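Local coordinates for protein BSU-2delta mutant (Bacillus subtilis, PDB 6W5F) that probably hydrolyses beta-lactam antibiotics as a serine beta-lactamase, a member of the penicillin-binding-protein transpeptidase superfamily, at residues T73-F78 against F162-S167; V80-I85 against W127-L132. All blocks are in the same frame, centred on the assembly; numbering follows the deposited sequence. Where two conformers were deposited one is given.

Interaction 1 (T73-F78 against F162-S167)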
ATOM      1  N   THR B  73      10.539   7.246  -0.016  1.00 17.20           N
ATOM      2  CA  THR B  73      10.651   5.864  -0.454  0.68 17.02           C
ATOM      3  C   THR B  73       9.388   5.095  -0.062  1.00 15.04           C
ATOM      4  O   THR B  73       8.859   5.281   1.042  1.00 17.40           O
ATOM      5  CB  THR B  73      11.903   5.211   0.140  0.68 20.62           C
ATOM      6  OG1 THR B  73      11.803   5.125   1.570  0.68 20.68           O
ATOM      7  CG2 THR B  73      13.144   6.023  -0.242  0.68 20.83           C
ATOM      8  N   PRO B  74       8.866   4.231  -0.943  1.00 14.47           N
ATOM      9  CA  PRO B  74       7.590   3.562  -0.642  1.00 14.37           C
ATOM     10  C   PRO B  74       7.709   2.404   0.335  1.00 14.15           C
ATOM     11  O   PRO B  74       6.690   1.998   0.910  1.00 15.33           O
ATOM     12  CB  PRO B  74       7.117   3.073  -2.023  1.00 15.82           C
ATOM     13  CG  PRO B  74       8.406   2.872  -2.801  1.00 16.60           C
ATOM     14  CD  PRO B  74       9.315   3.995  -2.329  1.00 14.37           C
ATOM     15  N   GLN B  75       8.902   1.854   0.536  1.00 14.26           N
ATOM     16  CA  GLN B  75       9.081   0.681   1.400  1.00 16.67           C
ATOM     17  C   GLN B  75       8.157  -0.433   0.902  1.00 15.51           C
ATOM     18  O   GLN B  75       7.890  -0.538  -0.304  1.00 15.52           O
ATOM     19  CB  GLN B  75       8.875   1.059   2.861  1.00 18.75           C
ATOM     20  CG  GLN B  75       9.782   2.167   3.342  1.00 22.55           C
ATOM     21  CD  GLN B  75      11.244   1.893   3.028  1.00 28.91           C
ATOM     22  OE1 GLN B  75      11.825   2.522   2.145  1.00 30.95           O
ATOM     23  NE2 GLN B  75      11.843   0.943   3.748  1.00 30.57           N
ATOM     24  N   SER B  76       7.639  -1.259   1.819  1.00 15.33           N
ATOM     25  CA  SER B  76       6.822  -2.383   1.375  1.00 15.28           C
ATOM     26  C   SER B  76       5.454  -1.982   0.843  1.00 13.61           C
ATOM     27  O   SER B  76       4.737  -2.874   0.367  1.00 15.51           O
ATOM     28  CB  SER B  76       6.653  -3.401   2.499  1.00 16.49           C
ATOM     29  OG  SER B  76       7.874  -4.093   2.737  1.00 18.99           O
ATOM     30  N   THR B  77       5.057  -0.705   0.857  1.00 12.50           N
ATOM     31  CA  THR B  77       3.841  -0.388   0.102  1.00 12.88           C
ATOM     32  C   THR B  77       4.027  -0.651  -1.387  1.00 11.33           C
ATOM     33  O   THR B  77       3.033  -0.779  -2.115  1.00 11.93           O
ATOM     34  CB  THR B  77       3.376   1.069   0.296  1.00 14.19           C
ATOM     35  OG1 THR B  77       4.293   1.978  -0.337  1.00 14.43           O
ATOM     36  CG2 THR B  77       3.170   1.402   1.775  1.00 15.35           C
ATOM     37  N   PHE B  78       5.273  -0.782  -1.852  1.00 13.76           N
ATOM     38  CA  PHE B  78       5.497  -1.124  -3.249  1.00 11.93           C
ATOM     39  C   PHE B  78       5.089  -2.563  -3.563  1.00 12.04           C
ATOM     40  O   PHE B  78       4.904  -2.883  -4.739  1.00 12.66           O
ATOM     41  CB  PHE B  78       6.968  -0.908  -3.635  1.00 14.66           C
ATOM     42  CG  PHE B  78       7.209  -1.074  -5.106  1.00 12.19           C
ATOM     43  CD1 PHE B  78       6.802  -0.089  -5.998  1.00 12.81           C
ATOM     44  CD2 PHE B  78       7.790  -2.233  -5.607  1.00 14.86           C
ATOM     45  CE1 PHE B  78       6.980  -0.246  -7.358  1.00 13.00           C
ATOM     46  CE2 PHE B  78       7.962  -2.401  -6.984  1.00 16.02           C
ATOM     47  CZ  PHE B  78       7.566  -1.399  -7.854  1.00 15.33           C
ATOM     48  N   PHE B 162      15.107  -1.360  -5.233  1.00 15.50           N
ATOM     49  CA  PHE B 162      14.830   0.051  -5.489  1.00 13.08           C
ATOM     50  C   PHE B 162      13.708   0.634  -4.635  1.00 17.17           C
ATOM     51  O   PHE B 162      13.630   1.865  -4.519  1.00 17.45           O
ATOM     52  CB  PHE B 162      14.530   0.264  -6.984  1.00 14.50           C
ATOM     53  CG  PHE B 162      13.296  -0.449  -7.484  1.00 16.00           C
ATOM     54  CD1 PHE B 162      12.029   0.092  -7.288  1.00 14.24           C
ATOM     55  CD2 PHE B 162      13.406  -1.653  -8.177  1.00 14.94           C
ATOM     56  CE1 PHE B 162      10.898  -0.557  -7.769  1.00 13.93           C
ATOM     57  CE2 PHE B 162      12.278  -2.308  -8.659  1.00 14.88           C
ATOM     58  CZ  PHE B 162      11.021  -1.765  -8.453  1.00 14.34           C
ATOM     59  N   TRP B 163      12.840  -0.192  -4.047  1.00 16.43           N
ATOM     60  CA  TRP B 163      11.755   0.329  -3.220  1.00 16.22           C
ATOM     61  C   TRP B 163      12.118   0.416  -1.741  1.00 16.17           C
ATOM     62  O   TRP B 163      11.288   0.868  -0.941  1.00 18.09           O
ATOM     63  CB  TRP B 163      10.486  -0.525  -3.397  1.00 15.74           C
ATOM     64  CG  TRP B 163      10.602  -1.962  -2.961  1.00 14.09           C
ATOM     65  CD1 TRP B 163      10.265  -2.476  -1.739  1.00 16.03           C
ATOM     66  CD2 TRP B 163      11.059  -3.071  -3.751  1.00 14.51           C
ATOM     67  NE1 TRP B 163      10.488  -3.835  -1.717  1.00 17.78           N
ATOM     68  CE2 TRP B 163      10.982  -4.222  -2.938  1.00 15.52           C
ATOM     69  CE3 TRP B 163      11.530  -3.203  -5.063  1.00 13.79           C
ATOM     70  CZ2 TRP B 163      11.349  -5.488  -3.397  1.00 15.57           C
ATOM     71  CZ3 TRP B 163      11.899  -4.469  -5.513  1.00 13.02           C
ATOM     72  CH2 TRP B 163      11.804  -5.589  -4.682  1.00 14.31           C
ATOM     73  N   LEU B 164      13.335   0.026  -1.368  1.00 17.53           N
ATOM     74  CA  LEU B 164      13.758  -0.089   0.027  1.00 19.37           C
ATOM     75  C   LEU B 164      14.822   0.971   0.315  1.00 19.53           C
ATOM     76  O   LEU B 164      16.018   0.745   0.111  1.00 23.79           O
ATOM     77  CB  LEU B 164      14.285  -1.495   0.321  1.00 23.84           C
ATOM     78  CG  LEU B 164      13.231  -2.595   0.148  1.00 24.87           C
ATOM     79  CD1 LEU B 164      13.852  -3.991   0.267  1.00 28.15           C
ATOM     80  CD2 LEU B 164      12.084  -2.405   1.143  1.00 23.20           C
ATOM     81  N   GLN B 165      14.372   2.118   0.819  1.00 20.89           N
ATOM     82  CA  GLN B 165      15.224   3.257   1.162  1.00 23.17           C
ATOM     83  C   GLN B 165      16.302   3.469   0.095  1.00 21.31           C
ATOM     84  O   GLN B 165      17.505   3.533   0.359  1.00 23.44           O
ATOM     85  CB  GLN B 165      15.808   3.108   2.577  1.00 29.56           C
ATOM     86  CG  GLN B 165      16.716   1.911   2.869  1.00 35.61           C
ATOM     87  CD  GLN B 165      15.975   0.621   3.266  1.00 40.10           C
ATOM     88  OE1 GLN B 165      14.768   0.616   3.532  1.00 35.13           O
ATOM     89  NE2 GLN B 165      16.720  -0.483   3.316  1.00 43.35           N
ATOM     90  N   SER B 166      15.822   3.602  -1.142  1.00 19.16           N
ATOM     91  CA  SER B 166      16.714   3.572  -2.288  1.00 18.27           C
ATOM     92  C   SER B 166      16.206   4.578  -3.328  1.00 21.73           C
ATOM     93  O   SER B 166      15.731   5.662  -2.958  1.00 21.93           O
ATOM     94  CB  SER B 166      16.810   2.123  -2.796  1.00 18.40           C
ATOM     95  OG  SER B 166      17.492   1.985  -4.039  1.00 20.99           O
ATOM     96  N   SER B 167      16.284   4.248  -4.621  1.00 19.35           N
ATOM     97  CA  SER B 167      16.122   5.275  -5.656  1.00 19.67           C
ATOM     98  C   SER B 167      14.670   5.691  -5.872  1.00 17.13           C
ATOM     99  O   SER B 167      14.408   6.853  -6.216  1.00 18.37           O
ATOM    100  CB  SER B 167      16.717   4.781  -6.970  1.00 18.35           C
ATOM    101  OG  SER B 167      16.096   3.561  -7.334  1.00 19.22           O
TER
HETATM  102  O   HOH W   1       9.791  -5.087   0.936  1.00 26.00           O
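F78 packs against both F162 and W163, and this aromatic cluster is the tight, buried part of the contact. The CE1 corner of F162 stands over the rim of one F78 face, 3.4 Å from F78 CZ, in an offset edge-to-face pair with planes at 77°. W163 lies nearly parallel to F78 but slid aside, closest at their CB atoms, 3.5 Å apart, while CD2 of F78 stands over the rim of one indole face; CE3 of W163 sits above the centre of the F162 ring. CG of W163, tucked between its own backbone N and carbonyl carbon (chi1 63°), brings the indole beside both phenyl rings.

Toward the exposed Q165, packing gives way to hydrogen bonds with the buried Q75 amide, the two side chains crossing at about a right angle. Q75 OE1 takes Q165 N in its carbonyl plane, on a lone pair, at 2.9 Å; in one of T73's two conformers, OG1 also donates to it at 2.7 Å, tilted from that plane. NE2 of Q75 reaches Q165 OE1 at 3.0 Å and also the carbonyl of T217, which fixes the amide's orientation. At the indole's N-H edge, in the ring plane, one water donates to S76 OG (2.8 Å) and accepts from W163 NE1 (3.0 Å).

S76 begins the S-T-F-K sequence that matches the S-x-x-K motif of serine beta-lactamases, and its hydroxyl bonds a malonate ion. The probable nucleophile thus lies, in sequence, between Q75, held by amide bonds, and F78 of the ring cluster, with water bridging its hydroxyl to W163.

Interaction 2 (V80-I85 against W127-L132); sequences VVNALI and WYYQAL
The Y129 ring meets helix 80-85 with its edge: CB of N82 lies near the ring plane, 3.7 Å from CD2, with CG of N82 also in plane and the backbone N of A83 facing the same rim. Farther along that edge, CE2 and then OH lie beside the methyl of A83, CE2 to CB being 4.0 Å. The N82 amide is turned 57° from the ring, and the two side chains lie antiparallel alongside one another. ND2 of N82 makes a weak, bent bond (127°) to the carbonyl O of Y129 at 3.2 Å. OD1 points instead at L132, whose CG is 3.8 Å away; this buried oxygen finds no hydrogen-bond partner in the model. L132 carries its CG anti to the backbone N, which brings CD2 within 3.6 Å of the N82 carbonyl O. One asparagine thus sits against the two residues, a helix turn apart, that face it from the opposing helix.

The axes of the two short segments pass 10.3 Å apart at 46°, a plain helix-helix packing. Y129 OH is anchored beyond the pair by L117 O, while A120 and M121 touch the same side chain. Helix 138-147 reaches N82 through M141, helix 191-200 meets A83 through V197 and M200, and helix 172-184 packs against V80 and V81, so helix 79-88 runs through the middle of a helical bundle.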
ATOM      1  N   VAL B  80       2.283  -3.783  -3.361  1.00 11.45           N
ATOM      2  CA  VAL B  80       1.025  -3.717  -4.099  1.00 12.25           C
ATOM      3  C   VAL B  80       1.300  -3.666  -5.595  1.00 11.64           C
ATOM      4  O   VAL B  80       0.680  -4.398  -6.378  1.00 12.31           O
ATOM      5  CB  VAL B  80       0.196  -2.504  -3.635  1.00 12.20           C
ATOM      6  CG1 VAL B  80      -1.057  -2.362  -4.513  1.00 14.30           C
ATOM      7  CG2 VAL B  80      -0.172  -2.646  -2.169  1.00 15.45           C
ATOM      8  N   VAL B  81       2.260  -2.827  -6.010  1.00 11.56           N
ATOM      9  CA  VAL B  81       2.577  -2.660  -7.428  1.00 12.58           C
ATOM     10  C   VAL B  81       3.286  -3.896  -7.964  1.00 13.12           C
ATOM     11  O   VAL B  81       2.980  -4.387  -9.054  1.00 13.67           O
ATOM     12  CB  VAL B  81       3.441  -1.402  -7.627  1.00 13.68           C
ATOM     13  CG1 VAL B  81       3.914  -1.259  -9.077  1.00 15.77           C
ATOM     14  CG2 VAL B  81       2.676  -0.164  -7.161  1.00 17.92           C
ATOM     15  N   ASN B  82       4.271  -4.386  -7.219  1.00 13.44           N
ATOM     16  CA  ASN B  82       4.988  -5.601  -7.593  1.00 12.69           C
ATOM     17  C   ASN B  82       4.020  -6.761  -7.839  1.00 10.99           C
ATOM     18  O   ASN B  82       4.161  -7.515  -8.811  1.00 12.23           O
ATOM     19  CB  ASN B  82       5.975  -5.929  -6.463  1.00 15.38           C
ATOM     20  CG  ASN B  82       7.283  -6.519  -6.941  1.00 21.84           C
ATOM     21  OD1 ASN B  82       7.416  -6.943  -8.079  1.00 26.60           O
ATOM     22  ND2 ASN B  82       8.266  -6.565  -6.037  1.00 22.68           N
ATOM     23  N   ALA B  83       3.025  -6.920  -6.967  1.00 10.72           N
ATOM     24  CA  ALA B  83       2.073  -8.017  -7.139  1.00 11.35           C
ATOM     25  C   ALA B  83       1.222  -7.829  -8.385  1.00 10.43           C
ATOM     26  O   ALA B  83       0.976  -8.791  -9.112  1.00 13.30           O
ATOM     27  CB  ALA B  83       1.185  -8.153  -5.900  1.00 10.05           C
ATOM     28  N   LEU B  84       0.752  -6.608  -8.642  1.00 10.47           N
ATOM     29  CA  LEU B  84      -0.052  -6.368  -9.836  1.00 10.29           C
ATOM     30  C   LEU B  84       0.739  -6.700 -11.094  1.00 10.14           C
ATOM     31  O   LEU B  84       0.262  -7.428 -11.977  1.00 13.01           O
ATOM     32  CB  LEU B  84      -0.510  -4.913  -9.869  1.00 12.71           C
ATOM     33  CG  LEU B  84      -1.572  -4.478  -8.858  1.00 11.54           C
ATOM     34  CD1 LEU B  84      -1.587  -2.949  -8.726  1.00 14.10           C
ATOM     35  CD2 LEU B  84      -2.944  -4.985  -9.274  1.00 12.92           C
ATOM     36  N   ILE B  85       1.951  -6.156 -11.203  1.00 11.22           N
ATOM     37  CA  ILE B  85       2.780  -6.417 -12.375  1.00 12.38           C
ATOM     38  C   ILE B  85       3.089  -7.899 -12.477  1.00 12.55           C
ATOM     39  O   ILE B  85       2.984  -8.501 -13.552  1.00 13.76           O
ATOM     40  CB  ILE B  85       4.071  -5.585 -12.326  1.00 12.89           C
ATOM     41  CG1 ILE B  85       3.759  -4.084 -12.305  1.00 14.23           C
ATOM     42  CG2 ILE B  85       4.959  -5.948 -13.522  1.00 13.94           C
ATOM     43  CD1 ILE B  85       5.006  -3.257 -11.999  1.00 14.89           C
ATOM     44  N   TRP B 127      12.494 -11.754   0.997  1.00 18.22           N
ATOM     45  CA  TRP B 127      13.065 -12.368  -0.189  1.00 16.07           C
ATOM     46  C   TRP B 127      12.012 -12.756  -1.217  1.00 13.63           C
ATOM     47  O   TRP B 127      12.376 -12.963  -2.382  1.00 14.49           O
ATOM     48  CB  TRP B 127      13.911 -13.585   0.202  1.00 18.24           C
ATOM     49  CG  TRP B 127      13.267 -14.545   1.152  1.00 17.82           C
ATOM     50  CD1 TRP B 127      13.483 -14.633   2.494  1.00 21.79           C
ATOM     51  CD2 TRP B 127      12.311 -15.571   0.829  1.00 16.17           C
ATOM     52  NE1 TRP B 127      12.728 -15.645   3.031  1.00 21.91           N
ATOM     53  CE2 TRP B 127      12.008 -16.246   2.029  1.00 21.33           C
ATOM     54  CE3 TRP B 127      11.720 -16.010  -0.361  1.00 13.71           C
ATOM     55  CZ2 TRP B 127      11.101 -17.305   2.085  1.00 18.86           C
ATOM     56  CZ3 TRP B 127      10.825 -17.069  -0.308  1.00 14.94           C
ATOM     57  CH2 TRP B 127      10.521 -17.702   0.909  1.00 15.77           C
ATOM     58  N   TYR B 128      10.729 -12.848  -0.834  1.00 13.68           N
ATOM     59  CA  TYR B 128       9.714 -13.277  -1.796  1.00 12.52           C
ATOM     60  C   TYR B 128       9.540 -12.239  -2.895  1.00 12.14           C
ATOM     61  O   TYR B 128       9.639 -12.553  -4.096  1.00 12.89           O
ATOM     62  CB  TYR B 128       8.365 -13.551  -1.108  1.00 13.03           C
ATOM     63  CG  TYR B 128       7.365 -14.180  -2.071  1.00 12.48           C
ATOM     64  CD1 TYR B 128       6.797 -13.436  -3.112  1.00 12.72           C
ATOM     65  CD2 TYR B 128       7.014 -15.520  -1.966  1.00 12.45           C
ATOM     66  CE1 TYR B 128       5.919 -14.015  -4.008  1.00 12.88           C
ATOM     67  CE2 TYR B 128       6.127 -16.104  -2.845  1.00 12.03           C
ATOM     68  CZ  TYR B 128       5.595 -15.353  -3.873  1.00 12.13           C
ATOM     69  OH  TYR B 128       4.740 -15.933  -4.775  1.00 13.19           O
ATOM     70  N   TYR B 129       9.251 -10.999  -2.508  1.00 11.46           N
ATOM     71  CA  TYR B 129       9.003  -9.980  -3.520  1.00 11.39           C
ATOM     72  C   TYR B 129      10.290  -9.549  -4.208  1.00 13.50           C
ATOM     73  O   TYR B 129      10.232  -9.024  -5.327  1.00 15.06           O
ATOM     74  CB  TYR B 129       8.257  -8.786  -2.898  1.00 14.44           C
ATOM     75  CG  TYR B 129       6.756  -9.049  -2.839  1.00 11.43           C
ATOM     76  CD1 TYR B 129       6.200  -9.832  -1.829  1.00 13.57           C
ATOM     77  CD2 TYR B 129       5.913  -8.570  -3.826  1.00 13.70           C
ATOM     78  CE1 TYR B 129       4.834 -10.109  -1.802  1.00 12.41           C
ATOM     79  CE2 TYR B 129       4.562  -8.841  -3.807  1.00 14.44           C
ATOM     80  CZ  TYR B 129       4.025  -9.605  -2.797  1.00 12.47           C
ATOM     81  OH  TYR B 129       2.685  -9.886  -2.787  1.00 13.87           O
ATOM     82  N   GLN B 130      11.454  -9.792  -3.589  1.00 11.28           N
ATOM     83  CA  GLN B 130      12.705  -9.601  -4.314  1.00 12.94           C
ATOM     84  C   GLN B 130      12.830 -10.603  -5.457  1.00 13.60           C
ATOM     85  O   GLN B 130      13.206 -10.230  -6.572  1.00 15.46           O
ATOM     86  CB  GLN B 130      13.884  -9.718  -3.358  1.00 13.64           C
ATOM     87  CG  GLN B 130      13.984  -8.524  -2.426  1.00 15.44           C
ATOM     88  CD  GLN B 130      15.163  -8.639  -1.493  1.00 18.67           C
ATOM     89  OE1 GLN B 130      15.375  -9.681  -0.867  1.00 20.01           O
ATOM     90  NE2 GLN B 130      15.943  -7.569  -1.387  1.00 23.21           N
ATOM     91  N   ALA B 131      12.488 -11.875  -5.207  1.00 13.08           N
ATOM     92  CA  ALA B 131      12.523 -12.862  -6.285  1.00 12.66           C
ATOM     93  C   ALA B 131      11.541 -12.492  -7.385  1.00 11.21           C
ATOM     94  O   ALA B 131      11.848 -12.628  -8.578  1.00 13.88           O
ATOM     95  CB  ALA B 131      12.214 -14.259  -5.740  1.00 12.94           C
ATOM     96  N   LEU B 132      10.350 -12.025  -6.997  1.00 12.47           N
ATOM     97  CA  LEU B 132       9.372 -11.598  -7.990  1.00 12.47           C
ATOM     98  C   LEU B 132       9.915 -10.455  -8.836  1.00 13.97           C
ATOM     99  O   LEU B 132       9.764 -10.456 -10.061  1.00 13.65           O
ATOM    100  CB  LEU B 132       8.076 -11.193  -7.288  1.00 13.21           C
ATOM    101  CG  LEU B 132       6.959 -10.669  -8.194  1.00 13.96           C
ATOM    102  CD1 LEU B 132       6.727 -11.631  -9.360  1.00 16.83           C
ATOM    103  CD2 LEU B 132       5.689 -10.468  -7.367  1.00 15.02           C
TER

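How the interactions relate
From the N terminus, the chain passes first through 73-78, enters helix 79-88 almost at once with 80-85, then reaches 127-132 on helix 126-136 and finally 162-167. Interaction 2 therefore closes the inner loop and interaction 1 the outer one, interaction 2 lying within the span of interaction 1, without crossing. Interaction 1 joins the segment leading into helix 79-88 to the loop before helix 172-184, beside strand 209-218 of the six-stranded sheet; interaction 2 ties two helices inside the helical region. Their centres are about 12 Å apart, and W163 links them: its CH2 packs 3.8 Å from the O atom of Y129 and also touches N82.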